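Local coordinates for protein pyruvate carboxylase n-terminal domain (Aquifex aeolicus, PDB 1ULZ) that belongs to the biotin carboxylase family of ATP-grasp proteins and forms the biotin carboxylase subunit of a pyruvate carboxylase, at residues 8-13 with 380-385; 38-43 with 368-373. The protein carries 1 engineered substitution. All coordinates share one frame; numbering follows the deposited sequence.

Contact 1: residues 8-13 with 380-385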
ATOM      1  N   ALA A   8      -6.962  21.103  12.414  1.00 21.70           N
ATOM      2  CA  ALA A   8      -8.285  21.706  12.460  1.00 21.73           C
ATOM      3  C   ALA A   8      -9.250  20.942  11.563  1.00 21.41           C
ATOM      4  O   ALA A   8      -9.925  21.524  10.715  1.00 19.35           O
ATOM      5  CB  ALA A   8      -8.215  23.166  12.037  1.00 20.69           C
ATOM      6  N   ASN A   9      -9.301  19.627  11.740  1.00 20.64           N
ATOM      7  CA  ASN A   9     -10.209  18.822  10.948  1.00 20.59           C
ATOM      8  C   ASN A   9     -10.566  17.523  11.666  1.00 20.79           C
ATOM      9  O   ASN A   9     -10.324  17.380  12.865  1.00 21.05           O
ATOM     10  CB  ASN A   9      -9.612  18.540   9.564  1.00 19.61           C
ATOM     11  CG  ASN A   9     -10.671  18.504   8.475  1.00 18.96           C
ATOM     12  OD1 ASN A   9     -11.613  17.712   8.533  1.00 18.22           O
ATOM     13  ND2 ASN A   9     -10.522  19.366   7.477  1.00 18.91           N
ATOM     14  N   ARG A  10     -11.127  16.574  10.927  1.00 21.37           N
ATOM     15  CA  ARG A  10     -11.567  15.313  11.512  1.00 22.15           C
ATOM     16  C   ARG A  10     -11.594  14.198  10.473  1.00 21.90           C
ATOM     17  O   ARG A  10     -11.068  14.345   9.369  1.00 22.12           O
ATOM     18  CB  ARG A  10     -12.981  15.502  12.063  1.00 23.24           C
ATOM     19  CG  ARG A  10     -13.926  16.110  11.023  1.00 23.94           C
ATOM     20  CD  ARG A  10     -15.386  16.095  11.465  1.00 27.00           C
ATOM     21  NE  ARG A  10     -15.920  14.741  11.569  1.00 25.17           N
ATOM     22  CZ  ARG A  10     -16.103  13.924  10.536  1.00 25.43           C
ATOM     23  NH1 ARG A  10     -15.798  14.321   9.309  1.00 25.35           N
ATOM     24  NH2 ARG A  10     -16.590  12.707  10.728  1.00 24.12           N
ATOM     25  N   GLY A  11     -12.230  13.090  10.837  1.00 21.77           N
ATOM     26  CA  GLY A  11     -12.364  11.970   9.926  1.00 20.60           C
ATOM     27  C   GLY A  11     -11.074  11.423   9.352  1.00 20.57           C
ATOM     28  O   GLY A  11     -10.017  11.501   9.983  1.00 19.56           O
ATOM     29  N   GLU A  12     -11.166  10.871   8.143  1.00 21.13           N
ATOM     30  CA  GLU A  12     -10.006  10.279   7.487  1.00 21.29           C
ATOM     31  C   GLU A  12      -8.878  11.271   7.216  1.00 21.00           C
ATOM     32  O   GLU A  12      -7.712  10.916   7.349  1.00 19.86           O
ATOM     33  CB  GLU A  12     -10.420   9.580   6.182  1.00 20.17           C
ATOM     34  CG  GLU A  12     -10.822  10.499   5.031  1.00 22.08           C
ATOM     35  CD  GLU A  12      -9.636  11.025   4.246  1.00 20.36           C
ATOM     36  OE1 GLU A  12      -8.520  10.510   4.428  1.00 22.29           O
ATOM     37  OE2 GLU A  12      -9.818  11.946   3.431  1.00 23.88           O
ATOM     38  N   ILE A  13      -9.207  12.510   6.848  1.00 20.11           N
ATOM     39  CA  ILE A  13      -8.149  13.471   6.571  1.00 19.74           C
ATOM     40  C   ILE A  13      -7.342  13.821   7.824  1.00 20.27           C
ATOM     41  O   ILE A  13      -6.132  14.026   7.738  1.00 21.09           O
ATOM     42  CB  ILE A  13      -8.686  14.768   5.910  1.00 19.59           C
ATOM     43  CG1 ILE A  13      -7.515  15.536   5.294  1.00 18.54           C
ATOM     44  CG2 ILE A  13      -9.398  15.646   6.929  1.00 17.44           C
ATOM     45  CD1 ILE A  13      -6.735  14.742   4.259  1.00 16.81           C
ATOM     46  N   TYR A 380     -24.237  15.067  11.012  1.00 35.38           N
ATOM     47  CA  TYR A 380     -23.543  16.353  11.026  1.00 34.86           C
ATOM     48  C   TYR A 380     -22.424  16.528   9.997  1.00 33.98           C
ATOM     49  O   TYR A 380     -22.206  17.635   9.497  1.00 33.32           O
ATOM     50  CB  TYR A 380     -22.972  16.593  12.419  1.00 36.01           C
ATOM     51  CG  TYR A 380     -23.973  16.338  13.517  1.00 37.97           C
ATOM     52  CD1 TYR A 380     -23.722  15.397  14.506  1.00 38.28           C
ATOM     53  CD2 TYR A 380     -25.181  17.023  13.552  1.00 39.03           C
ATOM     54  CE1 TYR A 380     -24.650  15.143  15.500  1.00 39.77           C
ATOM     55  CE2 TYR A 380     -26.116  16.775  14.541  1.00 39.84           C
ATOM     56  CZ  TYR A 380     -25.845  15.836  15.511  1.00 40.40           C
ATOM     57  OH  TYR A 380     -26.779  15.582  16.495  1.00 42.80           O
ATOM     58  N   TYR A 381     -21.714  15.445   9.689  1.00 32.39           N
ATOM     59  CA  TYR A 381     -20.601  15.502   8.740  1.00 31.64           C
ATOM     60  C   TYR A 381     -20.824  14.590   7.538  1.00 31.86           C
ATOM     61  O   TYR A 381     -21.878  13.961   7.417  1.00 32.48           O
ATOM     62  CB  TYR A 381     -19.303  15.096   9.442  1.00 29.71           C
ATOM     63  CG  TYR A 381     -19.143  15.699  10.820  1.00 27.21           C
ATOM     64  CD1 TYR A 381     -19.281  14.919  11.960  1.00 25.15           C
ATOM     65  CD2 TYR A 381     -18.860  17.052  10.978  1.00 26.42           C
ATOM     66  CE1 TYR A 381     -19.139  15.469  13.225  1.00 25.45           C
ATOM     67  CE2 TYR A 381     -18.719  17.611  12.234  1.00 24.40           C
ATOM     68  CZ  TYR A 381     -18.858  16.817  13.352  1.00 24.55           C
ATOM     69  OH  TYR A 381     -18.707  17.371  14.601  1.00 25.32           O
ATOM     70  N   ASP A 382     -19.822  14.505   6.665  1.00 31.44           N
ATOM     71  CA  ASP A 382     -19.923  13.670   5.468  1.00 30.94           C
ATOM     72  C   ASP A 382     -20.173  12.199   5.803  1.00 29.24           C
ATOM     73  O   ASP A 382     -19.975  11.753   6.937  1.00 29.06           O
ATOM     74  CB  ASP A 382     -18.656  13.799   4.613  1.00 31.88           C
ATOM     75  CG  ASP A 382     -17.428  13.236   5.300  1.00 34.42           C
ATOM     76  OD1 ASP A 382     -16.485  14.013   5.566  1.00 35.80           O
ATOM     77  OD2 ASP A 382     -17.403  12.015   5.576  1.00 34.93           O
ATOM     78  N   SER A 383     -20.606  11.446   4.801  1.00 28.45           N
ATOM     79  CA  SER A 383     -20.904  10.034   4.983  1.00 29.37           C
ATOM     80  C   SER A 383     -19.770   9.094   4.572  1.00 28.70           C
ATOM     81  O   SER A 383     -19.976   7.888   4.451  1.00 28.94           O
ATOM     82  CB  SER A 383     -22.164   9.690   4.194  1.00 30.30           C
ATOM     83  OG  SER A 383     -22.035  10.134   2.853  1.00 32.96           O
ATOM     84  N   MET A 384     -18.575   9.640   4.372  1.00 27.73           N
ATOM     85  CA  MET A 384     -17.423   8.840   3.966  1.00 28.01           C
ATOM     86  C   MET A 384     -16.982   7.855   5.050  1.00 26.68           C
ATOM     87  O   MET A 384     -16.836   8.221   6.217  1.00 25.20           O
ATOM     88  CB  MET A 384     -16.253   9.763   3.605  1.00 30.68           C
ATOM     89  CG  MET A 384     -15.042   9.064   2.974  1.00 36.71           C
ATOM     90  SD  MET A 384     -13.739  10.257   2.480  1.00 40.36           S
ATOM     91  CE  MET A 384     -14.659  11.235   1.258  1.00 37.48           C
ATOM     92  N   ILE A 385     -16.789   6.599   4.660  1.00 25.13           N
ATOM     93  CA  ILE A 385     -16.330   5.577   5.589  1.00 24.24           C
ATOM     94  C   ILE A 385     -14.841   5.345   5.342  1.00 23.14           C
ATOM     95  O   ILE A 385     -14.051   5.256   6.277  1.00 22.23           O
ATOM     96  CB  ILE A 385     -17.065   4.241   5.373  1.00 26.08           C
ATOM     97  CG1 ILE A 385     -18.566   4.435   5.579  1.00 26.53           C
ATOM     98  CG2 ILE A 385     -16.510   3.181   6.329  1.00 23.39           C
ATOM     99  CD1 ILE A 385     -19.377   3.213   5.240  1.00 25.84           C
TER

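Contact 2: residues 38-43 with 368-373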
ATOM      1  N   THR A  38     -15.079   9.385  20.482  1.00 25.13           N
ATOM      2  CA  THR A  38     -14.367   8.130  20.258  1.00 26.52           C
ATOM      3  C   THR A  38     -13.812   8.043  18.839  1.00 25.87           C
ATOM      4  O   THR A  38     -13.407   6.975  18.392  1.00 24.90           O
ATOM      5  CB  THR A  38     -15.277   6.882  20.510  1.00 27.24           C
ATOM      6  OG1 THR A  38     -16.411   6.912  19.631  1.00 28.41           O
ATOM      7  CG2 THR A  38     -15.766   6.862  21.947  1.00 30.00           C
ATOM      8  N   ALA A  39     -13.796   9.169  18.132  1.00 25.03           N
ATOM      9  CA  ALA A  39     -13.286   9.195  16.766  1.00 24.53           C
ATOM     10  C   ALA A  39     -11.823   8.767  16.727  1.00 23.94           C
ATOM     11  O   ALA A  39     -11.100   8.899  17.713  1.00 21.55           O
ATOM     12  CB  ALA A  39     -13.441  10.591  16.175  1.00 24.56           C
ATOM     13  N   ARG A  40     -11.393   8.271  15.571  1.00 23.83           N
ATOM     14  CA  ARG A  40     -10.022   7.804  15.390  1.00 23.02           C
ATOM     15  C   ARG A  40      -8.943   8.856  15.615  1.00 21.81           C
ATOM     16  O   ARG A  40      -7.986   8.609  16.352  1.00 21.12           O
ATOM     17  CB  ARG A  40      -9.833   7.229  13.987  1.00 25.04           C
ATOM     18  CG  ARG A  40      -8.771   6.148  13.918  1.00 26.84           C
ATOM     19  CD  ARG A  40      -9.384   4.840  14.377  1.00 29.87           C
ATOM     20  NE  ARG A  40      -8.684   4.259  15.509  1.00 28.21           N
ATOM     21  CZ  ARG A  40      -9.167   3.256  16.233  1.00 25.81           C
ATOM     22  NH1 ARG A  40     -10.349   2.734  15.942  1.00 24.51           N
ATOM     23  NH2 ARG A  40      -8.464   2.774  17.244  1.00 26.35           N
ATOM     24  N   HIS A  41      -9.079  10.021  14.983  1.00 21.01           N
ATOM     25  CA  HIS A  41      -8.051  11.048  15.136  1.00 21.89           C
ATOM     26  C   HIS A  41      -7.846  11.473  16.583  1.00 20.78           C
ATOM     27  O   HIS A  41      -6.736  11.813  16.985  1.00 20.51           O
ATOM     28  CB  HIS A  41      -8.334  12.270  14.241  1.00 22.79           C
ATOM     29  CG  HIS A  41      -9.514  13.090  14.661  1.00 24.21           C
ATOM     30  ND1 HIS A  41     -10.815  12.682  14.465  1.00 22.18           N
ATOM     31  CD2 HIS A  41      -9.583  14.312  15.242  1.00 22.08           C
ATOM     32  CE1 HIS A  41     -11.637  13.619  14.906  1.00 24.93           C
ATOM     33  NE2 HIS A  41     -10.915  14.619  15.383  1.00 24.85           N
ATOM     34  N   VAL A  42      -8.916  11.434  17.366  1.00 21.16           N
ATOM     35  CA  VAL A  42      -8.846  11.791  18.775  1.00 21.45           C
ATOM     36  C   VAL A  42      -7.885  10.851  19.499  1.00 23.39           C
ATOM     37  O   VAL A  42      -7.066  11.293  20.307  1.00 22.37           O
ATOM     38  CB  VAL A  42     -10.221  11.675  19.452  1.00 21.83           C
ATOM     39  CG1 VAL A  42     -10.059  11.853  20.948  1.00 20.54           C
ATOM     40  CG2 VAL A  42     -11.187  12.713  18.873  1.00 20.71           C
ATOM     41  N   LYS A  43      -7.990   9.557  19.201  1.00 22.92           N
ATOM     42  CA  LYS A  43      -7.134   8.540  19.817  1.00 23.20           C
ATOM     43  C   LYS A  43      -5.691   8.603  19.327  1.00 23.01           C
ATOM     44  O   LYS A  43      -4.754   8.407  20.101  1.00 22.45           O
ATOM     45  CB  LYS A  43      -7.659   7.131  19.512  1.00 24.72           C
ATOM     46  CG  LYS A  43      -9.079   6.847  19.955  1.00 29.17           C
ATOM     47  CD  LYS A  43      -9.493   5.436  19.531  1.00 31.93           C
ATOM     48  CE  LYS A  43     -10.913   5.108  19.967  1.00 34.76           C
ATOM     49  NZ  LYS A  43     -11.310   3.763  19.463  1.00 36.41           N
ATOM     50  N   GLU A 368      -7.323   4.542   3.124  1.00 17.86           N
ATOM     51  CA  GLU A 368      -7.333   5.768   3.924  1.00 18.97           C
ATOM     52  C   GLU A 368      -8.646   5.776   4.713  1.00 19.45           C
ATOM     53  O   GLU A 368      -9.710   5.990   4.140  1.00 20.04           O
ATOM     54  CB  GLU A 368      -7.292   7.007   3.021  1.00 19.20           C
ATOM     55  CG  GLU A 368      -6.004   7.229   2.242  1.00 18.55           C
ATOM     56  CD  GLU A 368      -4.817   7.591   3.122  1.00 20.81           C
ATOM     57  OE1 GLU A 368      -4.990   8.381   4.079  1.00 21.64           O
ATOM     58  OE2 GLU A 368      -3.704   7.092   2.846  1.00 19.52           O
ATOM     59  N   HIS A 369      -8.589   5.537   6.018  1.00 20.85           N
ATOM     60  CA  HIS A 369      -9.823   5.522   6.799  1.00 21.11           C
ATOM     61  C   HIS A 369      -9.641   5.751   8.296  1.00 22.34           C
ATOM     62  O   HIS A 369      -8.527   5.734   8.825  1.00 20.33           O
ATOM     63  CB  HIS A 369     -10.554   4.187   6.605  1.00 20.76           C
ATOM     64  CG  HIS A 369      -9.899   3.035   7.303  1.00 21.64           C
ATOM     65  ND1 HIS A 369     -10.564   1.865   7.594  1.00 22.63           N
ATOM     66  CD2 HIS A 369      -8.647   2.888   7.799  1.00 22.30           C
ATOM     67  CE1 HIS A 369      -9.753   1.048   8.245  1.00 21.53           C
ATOM     68  NE2 HIS A 369      -8.584   1.646   8.383  1.00 22.32           N
ATOM     69  N   ALA A 370     -10.768   5.948   8.972  1.00 22.44           N
ATOM     70  CA  ALA A 370     -10.795   6.154  10.416  1.00 23.89           C
ATOM     71  C   ALA A 370     -11.860   5.223  11.001  1.00 24.41           C
ATOM     72  O   ALA A 370     -12.277   5.376  12.148  1.00 25.85           O
ATOM     73  CB  ALA A 370     -11.140   7.604  10.729  1.00 23.22           C
ATOM     74  N   ALA A 371     -12.277   4.240  10.205  1.00 23.54           N
ATOM     75  CA  ALA A 371     -13.324   3.322  10.616  1.00 24.13           C
ATOM     76  C   ALA A 371     -12.902   2.006  11.260  1.00 24.25           C
ATOM     77  O   ALA A 371     -11.757   1.563  11.162  1.00 23.37           O
ATOM     78  CB  ALA A 371     -14.236   3.036   9.428  1.00 24.94           C
ATOM     79  N   ALA A 372     -13.878   1.393  11.915  1.00 24.80           N
ATOM     80  CA  ALA A 372     -13.728   0.115  12.600  1.00 25.96           C
ATOM     81  C   ALA A 372     -15.125  -0.223  13.108  1.00 25.74           C
ATOM     82  O   ALA A 372     -16.054   0.566  12.932  1.00 25.34           O
ATOM     83  CB  ALA A 372     -12.760   0.248  13.771  1.00 24.57           C
ATOM     84  N   ARG A 373     -15.287  -1.392  13.716  1.00 26.63           N
ATOM     85  CA  ARG A 373     -16.587  -1.748  14.257  1.00 27.75           C
ATOM     86  C   ARG A 373     -16.944  -0.663  15.265  1.00 27.71           C
ATOM     87  O   ARG A 373     -16.103  -0.247  16.058  1.00 26.15           O
ATOM     88  CB  ARG A 373     -16.529  -3.098  14.965  1.00 30.10           C
ATOM     89  CG  ARG A 373     -17.835  -3.452  15.652  1.00 35.05           C
ATOM     90  CD  ARG A 373     -17.901  -4.919  16.030  1.00 40.72           C
ATOM     91  NE  ARG A 373     -19.205  -5.254  16.601  1.00 44.78           N
ATOM     92  CZ  ARG A 373     -19.650  -4.793  17.766  1.00 46.82           C
ATOM     93  NH1 ARG A 373     -18.887  -3.980  18.495  1.00 48.40           N
ATOM     94  NH2 ARG A 373     -20.864  -5.126  18.194  1.00 47.47           N
TER
HETATM   95  O   HOH W   1     -13.421   7.522  13.795  1.00 23.80           O
HETATM   96  O   HOH W   2     -12.602   4.030  14.430  1.00 34.42           O

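Contact 1: residues 8-13 with 380-385
The backbones of 8-13 and 380-385 stay well apart, coming nearest where CA of E12 lies 8.1 Å from CA of I385, and the contact is made by the side chains of R10, E12, Y381, D382 and M384. R10 carries most of it. Its guanidinium lies flat on the ring of Y381, planes 12° apart, with NE 3.4 Å from CD1 of Y381. The overlap is off-centre: R10 CZ sits toward the CB side of the ring, while the methylene CD stands over the face as a CH-pi donor, 3.7 Å from the ring centroid. A bend at chi3 (-67°) lays the guanidinium over the CB side of the ring. CB of Y380 backs the opposite face, and the Y381 hydroxyl is hydrogen-bonded to the backbone O of P55. R10 thus bridges two parts of the biotin carboxylase fold, from the loop between strand 5-7 and helix 11-24 of the Rossmann-like N-terminal domain to the turn leading into strand 384-392 of the C-terminal region. D382 adds a long salt bridge at the guanidinium edge, its OD1 3.8 Å from NH1 of R10, with the carboxylate turned 70° from the guanidinium plane. The stronger ionic partner of R10 is E36, at NH2. OD2 of D382 accepts from N of M384 at 2.9 Å, closing an Asx turn, which probably helps fix the carboxylate beside R10. Elsewhere in the contact, SD of M384 lies 3.9 Å from CG of E12, whose OE2 is hydrogen-bonded to the hydroxyl of Y81 and salt-bridged to K387.

Contact 2: residues 38-43 with 368-373
With CG anti to the backbone N (chi1 -151°) and bends at chi2 and chi3, the side chain of R40 folds along A370 and brings its guanidinium up to A372. CB of R40 meets CB of A370 at 3.5 Å, and CD passes 3.7 Å from O of A370. Farther out, NH1 of R40 approaches the methyl CB of A372 obliquely at 4.1 Å. Polar contact between the segments runs through water: O of A370 accepts from two water molecules, one 2.8 Å from N of R40 and the other 3.0 Å from NH1 of R40. The carbonyl is thereby linked to both the backbone and the side-chain end of the same arginine. R40 is the first residue of helix 40-44, after the N-cap A39, so its N-H belongs to the opening turn of the helix, where the water serves as acceptor. The contact joins this short helix of the Rossmann-like N-terminal domain to the chain leaving strand 365-369, an outermost strand, within this chain, of the antiparallel sheet, at the dimer interface. NH2 of R40 forms a salt bridge with E410 of the second subunit, while the ring of H369 stacks on Y358 of that subunit.

Contacts 1 and 2 join the same two parts of the chain, with centres about 10 Å apart, and contact 2 is nested within the loop closed by contact 1. They touch on both sides of the junction. On the N-terminal side, CB of R10 packs 3.7 Å from CE1 of H41. On the C-terminal side, strands 365-369 and 384-392 are neighbours in one sheet, and CG2 of I385 lies 3.8 Å from CB of A371, just past the first of them. Their outward partners differ: no other subunit touches the segments of contact 1, whereas contact 2 faces the second subunit through R40 and H369.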